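PDB 7A27: SmhA from Serratia marcescens, which forms part of Smh, a tripartite alpha-pore-forming toxin, and is seen here in its soluble form. Local coordinates for residues A[19-27]-A[180-191]; A[192-200]-A[355-365]. All blocks are in the same frame, centred on the assembly; numbering follows the deposited sequence.

Overall arrangement
Both contacts gather around the middle of an elongated helical protein. In interaction 1, helix 14-37 meets the C-terminal end of helix 160-188; in interaction 2, the chain leaving that helix runs alongside the segment that follows helix 325-358. Their centres are about 11 Å apart, and F188 O of interaction 1 lies 3.1 Å from G193 N of interaction 2, a probable hydrogen bond that joins the helix end to the outgoing chain. N359 of interaction 2 binds calcium in a structure of this protein, although none is bound to this chain here. The side chain of L26, from interaction 1, lies about 4 Å from that of N359, between nearest side-chain atoms.

Interaction 1. Residues A[19-27]-A[180-191]; sequences ISISSQALL and IQSIADAGFKAG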
ATOM      1  N   ILE A  19       6.446   7.967  -0.207  1.00 63.40           N
ATOM      2  CA  ILE A  19       7.134   6.751   0.314  1.00 63.18           C
ATOM      3  C   ILE A  19       6.227   6.055   1.353  1.00 64.27           C
ATOM      4  O   ILE A  19       6.066   4.836   1.262  1.00 62.44           O
ATOM      5  CB  ILE A  19       8.533   7.129   0.848  1.00 61.20           C
ATOM      6  CG1 ILE A  19       9.446   7.569  -0.303  1.00 61.56           C
ATOM      7  CG2 ILE A  19       9.140   6.003   1.667  1.00 61.50           C
ATOM      8  CD1 ILE A  19      10.798   8.093   0.121  1.00 63.01           C
ATOM      9  N   SER A  20       5.606   6.789   2.282  1.00 66.31           N
ATOM     10  CA  SER A  20       4.743   6.174   3.319  1.00 69.03           C
ATOM     11  C   SER A  20       3.494   5.586   2.651  1.00 70.07           C
ATOM     12  O   SER A  20       2.938   4.613   3.219  1.00 71.56           O
ATOM     13  CB  SER A  20       4.399   7.111   4.456  1.00 70.96           C
ATOM     14  OG  SER A  20       3.376   8.022   4.080  1.00 72.69           O
ATOM     15  N   ILE A  21       3.072   6.115   1.489  1.00 69.88           N
ATOM     16  CA  ILE A  21       1.912   5.565   0.724  1.00 66.79           C
ATOM     17  C   ILE A  21       2.374   4.281   0.045  1.00 68.31           C
ATOM     18  O   ILE A  21       1.700   3.253   0.237  1.00 67.69           O
ATOM     19  CB  ILE A  21       1.329   6.562  -0.289  1.00 65.91           C
ATOM     20  CG1 ILE A  21       0.654   7.734   0.432  1.00 66.57           C
ATOM     21  CG2 ILE A  21       0.356   5.847  -1.225  1.00 65.20           C
ATOM     22  CD1 ILE A  21       0.267   8.896  -0.468  1.00 66.83           C
ATOM     23  N   SER A  22       3.467   4.345  -0.728  1.00 70.07           N
ATOM     24  CA  SER A  22       4.050   3.175  -1.436  1.00 70.33           C
ATOM     25  C   SER A  22       4.102   1.990  -0.447  1.00 70.25           C
ATOM     26  O   SER A  22       3.621   0.898  -0.794  1.00 70.23           O
ATOM     27  CB  SER A  22       5.427   3.502  -2.009  1.00 70.48           C
ATOM     28  OG  SER A  22       5.378   4.516  -3.004  1.00 68.04           O
ATOM     29  N   SER A  23       4.639   2.207   0.753  1.00 68.38           N
ATOM     30  CA  SER A  23       4.848   1.171   1.790  1.00 69.16           C
ATOM     31  C   SER A  23       3.594   0.312   1.998  1.00 68.94           C
ATOM     32  O   SER A  23       3.724  -0.913   2.060  1.00 71.26           O
ATOM     33  CB  SER A  23       5.277   1.792   3.082  1.00 68.78           C
ATOM     34  OG  SER A  23       5.287   0.824   4.114  1.00 68.91           O
ATOM     35  N   GLN A  24       2.422   0.920   2.128  1.00 67.62           N
ATOM     36  CA  GLN A  24       1.171   0.183   2.430  1.00 66.80           C
ATOM     37  C   GLN A  24       0.534  -0.285   1.128  1.00 66.47           C
ATOM     38  O   GLN A  24       0.138  -1.443   1.078  1.00 71.17           O
ATOM     39  CB  GLN A  24       0.232   1.046   3.278  1.00 67.27           C
ATOM     40  CG  GLN A  24       0.844   1.557   4.581  1.00 67.40           C
ATOM     41  CD  GLN A  24       1.213   0.502   5.600  1.00 69.83           C
ATOM     42  OE1 GLN A  24       0.926  -0.689   5.467  1.00 72.52           O
ATOM     43  NE2 GLN A  24       1.861   0.942   6.664  1.00 72.51           N
ATOM     44  N   ALA A  25       0.445   0.562   0.110  1.00 65.55           N
ATOM     45  CA  ALA A  25      -0.173   0.225  -1.197  1.00 66.11           C
ATOM     46  C   ALA A  25       0.549  -0.965  -1.818  1.00 66.33           C
ATOM     47  O   ALA A  25      -0.151  -1.842  -2.312  1.00 69.45           O
ATOM     48  CB  ALA A  25      -0.166   1.403  -2.147  1.00 67.11           C
ATOM     49  N   LEU A  26       1.886  -1.000  -1.818  1.00 65.21           N
ATOM     50  CA  LEU A  26       2.665  -2.126  -2.395  1.00 64.93           C
ATOM     51  C   LEU A  26       2.332  -3.402  -1.629  1.00 65.39           C
ATOM     52  O   LEU A  26       2.114  -4.428  -2.265  1.00 66.92           O
ATOM     53  CB  LEU A  26       4.167  -1.849  -2.312  1.00 64.36           C
ATOM     54  CG  LEU A  26       4.710  -0.810  -3.276  1.00 64.05           C
ATOM     55  CD1 LEU A  26       6.134  -0.440  -2.905  1.00 64.93           C
ATOM     56  CD2 LEU A  26       4.651  -1.294  -4.702  1.00 64.76           C
ATOM     57  N   LEU A  27       2.351  -3.342  -0.305  1.00 65.89           N
ATOM     58  CA  LEU A  27       2.028  -4.506   0.548  1.00 66.72           C
ATOM     59  C   LEU A  27       0.582  -4.931   0.247  1.00 68.78           C
ATOM     60  O   LEU A  27       0.352  -6.121   0.059  1.00 70.96           O
ATOM     61  CB  LEU A  27       2.243  -4.156   2.023  1.00 63.98           C
ATOM     62  CG  LEU A  27       1.999  -5.300   2.995  1.00 63.06           C
ATOM     63  CD1 LEU A  27       2.825  -6.502   2.636  1.00 63.79           C
ATOM     64  CD2 LEU A  27       2.328  -4.900   4.410  1.00 63.07           C
ATOM     65  N   ILE A 180       5.569 -10.795   8.501  1.00 65.85           N
ATOM     66  CA  ILE A 180       5.448 -10.340   7.081  1.00 64.11           C
ATOM     67  C   ILE A 180       5.774  -8.852   7.030  1.00 64.39           C
ATOM     68  O   ILE A 180       6.634  -8.466   6.215  1.00 65.25           O
ATOM     69  CB  ILE A 180       4.065 -10.637   6.488  1.00 61.55           C
ATOM     70  CG1 ILE A 180       3.815 -12.144   6.421  1.00 62.26           C
ATOM     71  CG2 ILE A 180       3.934  -9.997   5.122  1.00 60.10           C
ATOM     72  CD1 ILE A 180       2.392 -12.524   6.081  1.00 62.26           C
ATOM     73  N   GLN A 181       5.139  -8.065   7.900  1.00 64.11           N
ATOM     74  CA  GLN A 181       5.344  -6.602   7.959  1.00 65.31           C
ATOM     75  C   GLN A 181       6.842  -6.317   8.110  1.00 66.10           C
ATOM     76  O   GLN A 181       7.344  -5.432   7.387  1.00 64.60           O
ATOM     77  CB  GLN A 181       4.502  -5.990   9.076  1.00 66.85           C
ATOM     78  CG  GLN A 181       4.565  -4.470   9.131  1.00 68.40           C
ATOM     79  CD  GLN A 181       3.955  -3.798   7.923  1.00 68.11           C
ATOM     80  OE1 GLN A 181       2.789  -4.015   7.561  1.00 66.41           O
ATOM     81  NE2 GLN A 181       4.769  -2.944   7.317  1.00 69.47           N
ATOM     82  N   SER A 182       7.548  -7.061   8.969  1.00 67.12           N
ATOM     83  CA  SER A 182       9.001  -6.857   9.234  1.00 68.51           C
ATOM     84  C   SER A 182       9.822  -7.110   7.963  1.00 68.85           C
ATOM     85  O   SER A 182      10.808  -6.359   7.729  1.00 68.22           O
ATOM     86  CB  SER A 182       9.502  -7.706  10.399  1.00 68.75           C
ATOM     87  OG  SER A 182       9.079  -7.182  11.650  1.00 67.26           O
ATOM     88  N   ILE A 183       9.432  -8.136   7.196  1.00 70.17           N
ATOM     89  CA  ILE A 183      10.103  -8.600   5.945  1.00 70.77           C
ATOM     90  C   ILE A 183       9.880  -7.563   4.844  1.00 70.92           C
ATOM     91  O   ILE A 183      10.861  -7.212   4.135  1.00 73.46           O
ATOM     92  CB  ILE A 183       9.574  -9.991   5.540  1.00 69.91           C
ATOM     93  CG1 ILE A 183      10.038 -11.066   6.527  1.00 70.09           C
ATOM     94  CG2 ILE A 183       9.980 -10.322   4.109  1.00 71.19           C
ATOM     95  CD1 ILE A 183       9.335 -12.381   6.378  1.00 69.71           C
ATOM     96  N   ALA A 184       8.634  -7.120   4.690  1.00 69.58           N
ATOM     97  CA  ALA A 184       8.250  -6.130   3.669  1.00 69.66           C
ATOM     98  C   ALA A 184       9.031  -4.829   3.902  1.00 69.92           C
ATOM     99  O   ALA A 184       9.486  -4.252   2.892  1.00 70.56           O
ATOM    100  CB  ALA A 184       6.760  -5.925   3.690  1.00 68.15           C
ATOM    101  N   ASP A 185       9.200  -4.411   5.167  1.00 70.77           N
ATOM    102  CA  ASP A 185       9.923  -3.161   5.539  1.00 71.54           C
ATOM    103  C   ASP A 185      11.372  -3.241   5.027  1.00 72.08           C
ATOM    104  O   ASP A 185      11.865  -2.237   4.451  1.00 70.93           O
ATOM    105  CB  ASP A 185       9.978  -2.911   7.055  1.00 72.25           C
ATOM    106  CG  ASP A 185       8.680  -2.605   7.783  1.00 72.19           C
ATOM    107  OD1 ASP A 185       7.675  -2.322   7.097  1.00 71.62           O
ATOM    108  OD2 ASP A 185       8.715  -2.650   9.054  1.00 71.97           O
ATOM    109  N   ALA A 186      12.021  -4.388   5.259  1.00 72.96           N
ATOM    110  CA  ALA A 186      13.421  -4.674   4.887  1.00 74.73           C
ATOM    111  C   ALA A 186      13.561  -4.697   3.365  1.00 75.45           C
ATOM    112  O   ALA A 186      14.562  -4.139   2.871  1.00 77.22           O
ATOM    113  CB  ALA A 186      13.849  -5.974   5.493  1.00 75.51           C
ATOM    114  N   GLY A 187      12.611  -5.314   2.656  1.00 75.09           N
ATOM    115  CA  GLY A 187      12.602  -5.350   1.179  1.00 75.83           C
ATOM    116  C   GLY A 187      12.429  -3.953   0.582  1.00 74.76           C
ATOM    117  O   GLY A 187      13.124  -3.609  -0.406  1.00 75.97           O
ATOM    118  N   PHE A 188      11.590  -3.136   1.213  1.00 73.07           N
ATOM    119  CA  PHE A 188      11.201  -1.782   0.759  1.00 73.28           C
ATOM    120  C   PHE A 188      12.334  -0.749   0.927  1.00 74.52           C
ATOM    121  O   PHE A 188      12.302   0.268   0.225  1.00 76.03           O
ATOM    122  CB  PHE A 188       9.912  -1.402   1.485  1.00 71.06           C
ATOM    123  CG  PHE A 188       9.364  -0.046   1.138  1.00 71.38           C
ATOM    124  CD1 PHE A 188       8.863   0.205  -0.124  1.00 72.15           C
ATOM    125  CD2 PHE A 188       9.324   0.969   2.079  1.00 72.54           C
ATOM    126  CE1 PHE A 188       8.353   1.452  -0.449  1.00 72.00           C
ATOM    127  CE2 PHE A 188       8.800   2.209   1.759  1.00 72.10           C
ATOM    128  CZ  PHE A 188       8.316   2.449   0.496  1.00 71.78           C
ATOM    129  N   LYS A 189      13.247  -0.955   1.864  1.00 76.46           N
ATOM    130  CA  LYS A 189      14.418  -0.082   2.133  1.00 79.81           C
ATOM    131  C   LYS A 189      14.036   1.403   2.133  1.00 80.14           C
ATOM    132  O   LYS A 189      14.785   2.201   1.506  1.00 82.16           O
ATOM    133  CB  LYS A 189      15.507  -0.279   1.074  1.00 82.67           C
ATOM    134  CG  LYS A 189      16.104  -1.673   0.924  1.00 84.79           C
ATOM    135  CD  LYS A 189      17.416  -1.519   0.121  1.00 87.11           C
ATOM    136  CE  LYS A 189      18.371  -2.678   0.223  1.00 89.35           C
ATOM    137  NZ  LYS A 189      17.636  -3.933  -0.018  1.00 89.48           N
ATOM    138  N   ALA A 190      12.949   1.771   2.829  1.00 79.47           N
ATOM    139  CA  ALA A 190      12.447   3.161   3.002  1.00 78.19           C
ATOM    140  C   ALA A 190      12.363   3.891   1.653  1.00 78.49           C
ATOM    141  O   ALA A 190      12.797   5.067   1.595  1.00 78.17           O
ATOM    142  CB  ALA A 190      13.312   3.923   3.979  1.00 77.92           C
ATOM    143  N   GLY A 191      11.842   3.209   0.623  1.00 77.95           N
ATOM    144  CA  GLY A 191      11.546   3.790  -0.701  1.00 78.20           C
ATOM    145  C   GLY A 191      12.583   3.486  -1.764  1.00 79.68           C
ATOM    146  O   GLY A 191      12.216   3.535  -2.961  1.00 79.14           O
TER
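F188 extends its ring toward helix 19-27 because CG stands trans to the backbone N (chi1 -180°), and L27 replies from the other side with the same choice (chi1 -177°), carrying its methyls toward A184 and Q181. The phenyl ring is a knob in a hole made by I19, S22, S23 and L26. CA of S23 lies over one face, 4.1 Å from the ring centroid, in a CH-pi contact. On the opposite face G191 N sits near the rim, 3.4 Å above the plane, where the chain has curled back after the helix. Around the ring, L26 CD1 meets F188 CE1 at 3.8 Å, the two side chains crossing at about a right angle, while I19 CG2 reaches F188 CE2 at 3.8 Å and S22 CB comes to 3.9 Å from CE1. The small serines suit this pocket, since their short side chains let a large ring approach the helix backbone. The hydroxyl of S22 has partners of its own, Y80 OH and the carbonyl of H18.

Farther along, L27 CD1 packs on A184 CB at 4.1 Å, the leucine bridging most of the distance to the small alanine, and CD2 of the same leucine touches the bent side chain of Q181. The amide of Q181 is steadied by D185 OD1, which NE2 meets at 3.0 Å within its own helix. The short helix axes come within 10.9 Å at 128°, somewhat nearer perpendicular than antiparallel. K189 and A190 take left-handed helical angles as the chain leaves the helix; at G191 the backbone angles and I19 CD1 leave no room for a CB. Apolar and aromatic packing thus joins the segments, without hydrogen bonds between them.

Interaction 2. Residues A[192-200]-A[355-365]; sequences EGVVQLGQS and NYAGNNILPEV
The carbonyl oxygen of G193 is gripped by two amides, N351 ND2 and N355 ND2, the latter at 2.9 Å and nearly straight (168°). The other end of the N355 amide accepts V195 N at 3.0 Å, with the donor 49° out of the carbonyl plane, so one asparagine clasps the chain on both sides of V194. Beyond it, V195 CG2 packs at 3.9 Å on CB of N359, a calcium ligand in a structure of this protein.

Toward the far end the two segments run parallel and form a single backbone bridge: V365 N donates to Q199 O at 3.0 Å, and Q199 N makes a weak bond to P363 O at 3.1 Å. With CG between its backbone N and carbonyl carbon (chi1 60°), the Q199 side chain stretches over L362, where NE2 meets L362 O at 2.9 Å in the carbonyl plane; S37 OG is a further partner. L362 CD1 packs on L197 CB at 4.0 Å. G198 and S200 bond to strand 230-237, so 355-365 borders a small two-stranded antiparallel sheet at Q199. Neutral amides and backbone groups make every hydrogen bond across this contact, which is thus probably little sensitive to pH.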
ATOM      1  N   GLU A 192      13.820   3.185  -1.367  1.00 80.47           N
ATOM      2  CA  GLU A 192      14.943   2.951  -2.314  1.00 83.34           C
ATOM      3  C   GLU A 192      15.048   1.475  -2.678  1.00 83.23           C
ATOM      4  O   GLU A 192      15.924   1.139  -3.476  1.00 85.64           O
ATOM      5  CB  GLU A 192      16.233   3.518  -1.717  1.00 86.86           C
ATOM      6  CG  GLU A 192      16.264   5.040  -1.778  1.00 89.22           C
ATOM      7  CD  GLU A 192      17.094   5.750  -0.717  1.00 91.62           C
ATOM      8  OE1 GLU A 192      18.109   5.168  -0.281  1.00 91.28           O
ATOM      9  OE2 GLU A 192      16.683   6.875  -0.297  1.00 93.26           O
ATOM     10  N   GLY A 193      14.150   0.623  -2.184  1.00 82.69           N
ATOM     11  CA  GLY A 193      14.223  -0.828  -2.440  1.00 82.38           C
ATOM     12  C   GLY A 193      13.504  -1.213  -3.714  1.00 80.30           C
ATOM     13  O   GLY A 193      12.742  -0.380  -4.226  1.00 78.45           O
ATOM     14  N   VAL A 194      13.773  -2.428  -4.196  1.00 81.08           N
ATOM     15  CA  VAL A 194      13.097  -3.079  -5.361  1.00 80.27           C
ATOM     16  C   VAL A 194      12.327  -4.280  -4.797  1.00 78.05           C
ATOM     17  O   VAL A 194      12.909  -5.333  -4.656  1.00 77.48           O
ATOM     18  CB  VAL A 194      14.106  -3.479  -6.446  1.00 81.01           C
ATOM     19  CG1 VAL A 194      13.431  -4.143  -7.639  1.00 80.26           C
ATOM     20  CG2 VAL A 194      14.913  -2.262  -6.875  1.00 81.40           C
ATOM     21  N   VAL A 195      11.058  -4.053  -4.459  1.00 76.50           N
ATOM     22  CA  VAL A 195      10.222  -4.984  -3.653  1.00 76.13           C
ATOM     23  C   VAL A 195       9.820  -6.219  -4.454  1.00 75.89           C
ATOM     24  O   VAL A 195       9.496  -6.118  -5.632  1.00 76.57           O
ATOM     25  CB  VAL A 195       8.971  -4.299  -3.072  1.00 74.62           C
ATOM     26  CG1 VAL A 195       9.350  -3.067  -2.275  1.00 74.30           C
ATOM     27  CG2 VAL A 195       7.930  -3.983  -4.130  1.00 74.83           C
ATOM     28  N   GLN A 196       9.739  -7.328  -3.729  1.00 75.90           N
ATOM     29  CA  GLN A 196       9.259  -8.648  -4.180  1.00 77.83           C
ATOM     30  C   GLN A 196       8.873  -9.432  -2.909  1.00 74.63           C
ATOM     31  O   GLN A 196       9.666  -9.479  -1.959  1.00 74.17           O
ATOM     32  CB  GLN A 196      10.375  -9.309  -4.992  1.00 84.29           C
ATOM     33  CG  GLN A 196       9.962 -10.562  -5.768  1.00 87.70           C
ATOM     34  CD  GLN A 196       9.392 -10.330  -7.151  1.00 89.00           C
ATOM     35  OE1 GLN A 196       8.412  -9.599  -7.360  1.00 87.75           O
ATOM     36  NE2 GLN A 196       9.994 -11.021  -8.112  1.00 89.74           N
ATOM     37  N   LEU A 197       7.673 -10.011  -2.899  1.00 71.61           N
ATOM     38  CA  LEU A 197       7.212 -11.001  -1.891  1.00 69.50           C
ATOM     39  C   LEU A 197       6.717 -12.229  -2.652  1.00 68.36           C
ATOM     40  O   LEU A 197       6.215 -12.053  -3.758  1.00 70.33           O
ATOM     41  CB  LEU A 197       6.098 -10.382  -1.044  1.00 69.30           C
ATOM     42  CG  LEU A 197       6.534  -9.374   0.021  1.00 68.48           C
ATOM     43  CD1 LEU A 197       5.351  -8.955   0.879  1.00 66.33           C
ATOM     44  CD2 LEU A 197       7.651  -9.944   0.878  1.00 69.47           C
ATOM     45  N   GLY A 198       6.884 -13.426  -2.108  1.00 67.74           N
ATOM     46  CA  GLY A 198       6.454 -14.675  -2.765  1.00 67.72           C
ATOM     47  C   GLY A 198       5.244 -15.267  -2.069  1.00 66.42           C
ATOM     48  O   GLY A 198       4.628 -14.556  -1.263  1.00 64.52           O
ATOM     49  N   GLN A 199       4.933 -16.531  -2.369  1.00 66.82           N
ATOM     50  CA  GLN A 199       3.825 -17.293  -1.741  1.00 65.84           C
ATOM     51  C   GLN A 199       4.099 -18.786  -1.882  1.00 67.48           C
ATOM     52  O   GLN A 199       4.912 -19.170  -2.747  1.00 71.52           O
ATOM     53  CB  GLN A 199       2.490 -16.955  -2.400  1.00 65.54           C
ATOM     54  CG  GLN A 199       2.403 -17.260  -3.891  1.00 66.57           C
ATOM     55  CD  GLN A 199       0.971 -17.174  -4.382  1.00 66.20           C
ATOM     56  OE1 GLN A 199       0.078 -17.859  -3.876  1.00 66.52           O
ATOM     57  NE2 GLN A 199       0.737 -16.324  -5.371  1.00 64.87           N
ATOM     58  N   SER A 200       3.448 -19.598  -1.052  1.00 66.57           N
ATOM     59  CA  SER A 200       3.529 -21.083  -1.069  1.00 67.28           C
ATOM     60  C   SER A 200       2.405 -21.637  -0.196  1.00 67.16           C
ATOM     61  O   SER A 200       1.794 -20.838   0.579  1.00 68.72           O
ATOM     62  CB  SER A 200       4.870 -21.578  -0.603  1.00 67.37           C
ATOM     63  OG  SER A 200       5.034 -21.410   0.800  1.00 66.43           O
ATOM     64  N   ASN A 355       8.269  -0.338  -9.035  1.00 74.01           N
ATOM     65  CA  ASN A 355       7.850  -1.297  -7.983  1.00 72.80           C
ATOM     66  C   ASN A 355       6.378  -1.676  -8.188  1.00 72.21           C
ATOM     67  O   ASN A 355       6.080  -2.875  -8.144  1.00 70.22           O
ATOM     68  CB  ASN A 355       8.120  -0.759  -6.575  1.00 72.37           C
ATOM     69  CG  ASN A 355       9.528  -1.024  -6.072  1.00 73.61           C
ATOM     70  OD1 ASN A 355      10.160  -2.001  -6.456  1.00 74.76           O
ATOM     71  ND2 ASN A 355       9.995  -0.191  -5.156  1.00 73.33           N
ATOM     72  N   TYR A 356       5.483  -0.708  -8.417  1.00 71.68           N
ATOM     73  CA  TYR A 356       4.040  -0.997  -8.640  1.00 69.83           C
ATOM     74  C   TYR A 356       3.893  -1.880  -9.876  1.00 72.28           C
ATOM     75  O   TYR A 356       2.943  -2.673  -9.906  1.00 75.95           O
ATOM     76  CB  TYR A 356       3.208   0.274  -8.814  1.00 68.06           C
ATOM     77  CG  TYR A 356       2.873   1.027  -7.548  1.00 66.00           C
ATOM     78  CD1 TYR A 356       2.013   0.489  -6.605  1.00 64.44           C
ATOM     79  CD2 TYR A 356       3.343   2.306  -7.327  1.00 65.19           C
ATOM     80  CE1 TYR A 356       1.677   1.177  -5.448  1.00 63.18           C
ATOM     81  CE2 TYR A 356       3.032   2.993  -6.177  1.00 64.44           C
ATOM     82  CZ  TYR A 356       2.186   2.444  -5.235  1.00 63.09           C
ATOM     83  OH  TYR A 356       1.889   3.183  -4.123  1.00 60.07           O
ATOM     84  N   ALA A 357       4.783  -1.743 -10.861  1.00 73.39           N
ATOM     85  CA  ALA A 357       4.756  -2.562 -12.096  1.00 75.96           C
ATOM     86  C   ALA A 357       5.219  -3.980 -11.763  1.00 77.58           C
ATOM     87  O   ALA A 357       4.474  -4.920 -12.081  1.00 81.23           O
ATOM     88  CB  ALA A 357       5.603  -1.948 -13.184  1.00 75.93           C
ATOM     89  N   GLY A 358       6.384  -4.112 -11.116  1.00 77.68           N
ATOM     90  CA  GLY A 358       7.051  -5.394 -10.805  1.00 78.69           C
ATOM     91  C   GLY A 358       6.294  -6.210  -9.779  1.00 78.53           C
ATOM     92  O   GLY A 358       6.175  -7.446  -9.963  1.00 79.28           O
ATOM     93  N   ASN A 359       5.751  -5.536  -8.765  1.00 78.23           N
ATOM     94  CA  ASN A 359       5.032  -6.160  -7.626  1.00 77.80           C
ATOM     95  C   ASN A 359       3.598  -6.539  -8.015  1.00 76.90           C
ATOM     96  O   ASN A 359       2.835  -6.874  -7.081  1.00 76.81           O
ATOM     97  CB  ASN A 359       5.025  -5.238  -6.404  1.00 76.97           C
ATOM     98  CG  ASN A 359       4.625  -5.938  -5.122  1.00 77.44           C
ATOM     99  OD1 ASN A 359       4.989  -7.093  -4.900  1.00 79.30           O
ATOM    100  ND2 ASN A 359       3.876  -5.248  -4.277  1.00 77.80           N
ATOM    101  N   ASN A 360       3.251  -6.537  -9.314  1.00 76.35           N
ATOM    102  CA  ASN A 360       1.891  -6.902  -9.785  1.00 75.78           C
ATOM    103  C   ASN A 360       1.715  -8.420  -9.716  1.00 75.62           C
ATOM    104  O   ASN A 360       0.562  -8.872  -9.720  1.00 74.27           O
ATOM    105  CB  ASN A 360       1.572  -6.434 -11.204  1.00 76.60           C
ATOM    106  CG  ASN A 360       0.105  -6.646 -11.536  1.00 78.35           C
ATOM    107  OD1 ASN A 360      -0.786  -6.222 -10.793  1.00 80.53           O
ATOM    108  ND2 ASN A 360      -0.175  -7.309 -12.639  1.00 77.86           N
ATOM    109  N   ILE A 361       2.816  -9.168  -9.673  1.00 77.17           N
ATOM    110  CA  ILE A 361       2.810 -10.659  -9.622  1.00 79.33           C
ATOM    111  C   ILE A 361       3.424 -11.109  -8.289  1.00 77.58           C
ATOM    112  O   ILE A 361       4.397 -10.487  -7.846  1.00 77.75           O
ATOM    113  CB  ILE A 361       3.511 -11.267 -10.861  1.00 83.02           C
ATOM    114  CG1 ILE A 361       3.414 -12.799 -10.866  1.00 87.31           C
ATOM    115  CG2 ILE A 361       4.949 -10.789 -10.973  1.00 83.09           C
ATOM    116  CD1 ILE A 361       1.991 -13.373 -10.825  1.00 87.69           C
ATOM    117  N   LEU A 362       2.837 -12.135  -7.658  1.00 75.83           N
ATOM    118  CA  LEU A 362       3.272 -12.736  -6.364  1.00 74.05           C
ATOM    119  C   LEU A 362       3.787 -14.139  -6.666  1.00 75.82           C
ATOM    120  O   LEU A 362       3.052 -15.118  -6.551  1.00 76.00           O
ATOM    121  CB  LEU A 362       2.077 -12.777  -5.408  1.00 72.31           C
ATOM    122  CG  LEU A 362       2.371 -13.161  -3.959  1.00 70.91           C
ATOM    123  CD1 LEU A 362       3.219 -12.084  -3.294  1.00 69.49           C
ATOM    124  CD2 LEU A 362       1.068 -13.375  -3.179  1.00 70.22           C
ATOM    125  N   PRO A 363       5.076 -14.270  -7.060  1.00 77.76           N
ATOM    126  CA  PRO A 363       5.621 -15.557  -7.505  1.00 79.44           C
ATOM    127  C   PRO A 363       5.606 -16.699  -6.483  1.00 80.48           C
ATOM    128  O   PRO A 363       5.630 -16.420  -5.337  1.00 78.50           O
ATOM    129  CB  PRO A 363       7.075 -15.196  -7.851  1.00 80.03           C
ATOM    130  CG  PRO A 363       7.367 -13.925  -7.089  1.00 77.98           C
ATOM    131  CD  PRO A 363       6.061 -13.173  -7.129  1.00 76.96           C
ATOM    132  N   GLU A 364       5.595 -17.953  -6.944  1.00 86.23           N
ATOM    133  CA  GLU A 364       5.717 -19.168  -6.086  1.00 90.59           C
ATOM    134  C   GLU A 364       7.167 -19.262  -5.574  1.00 93.05           C
ATOM    135  O   GLU A 364       8.076 -18.787  -6.292  1.00 92.06           O
ATOM    136  CB  GLU A 364       5.396 -20.450  -6.860  1.00 94.27           C
ATOM    137  CG  GLU A 364       3.994 -20.503  -7.460  1.00 95.82           C
ATOM    138  CD  GLU A 364       2.857 -20.724  -6.479  1.00 96.49           C
ATOM    139  OE1 GLU A 364       3.103 -21.316  -5.388  1.00 97.85           O
ATOM    140  OE2 GLU A 364       1.712 -20.327  -6.814  1.00 96.46           O
ATOM    141  N   VAL A 365       7.393 -19.838  -4.387  1.00 96.96           N
ATOM    142  CA  VAL A 365       8.784 -20.075  -3.870  1.00101.31           C
ATOM    143  C   VAL A 365       8.902 -21.524  -3.398  1.00103.71           C
ATOM    144  O   VAL A 365       7.937 -22.032  -2.849  1.00100.56           O
ATOM    145  CB  VAL A 365       9.249 -19.058  -2.816  1.00100.04           C
ATOM    146  CG1 VAL A 365       9.520 -17.709  -3.466  1.00100.77           C
ATOM    147  CG2 VAL A 365       8.253 -18.944  -1.691  1.00 98.49           C
TER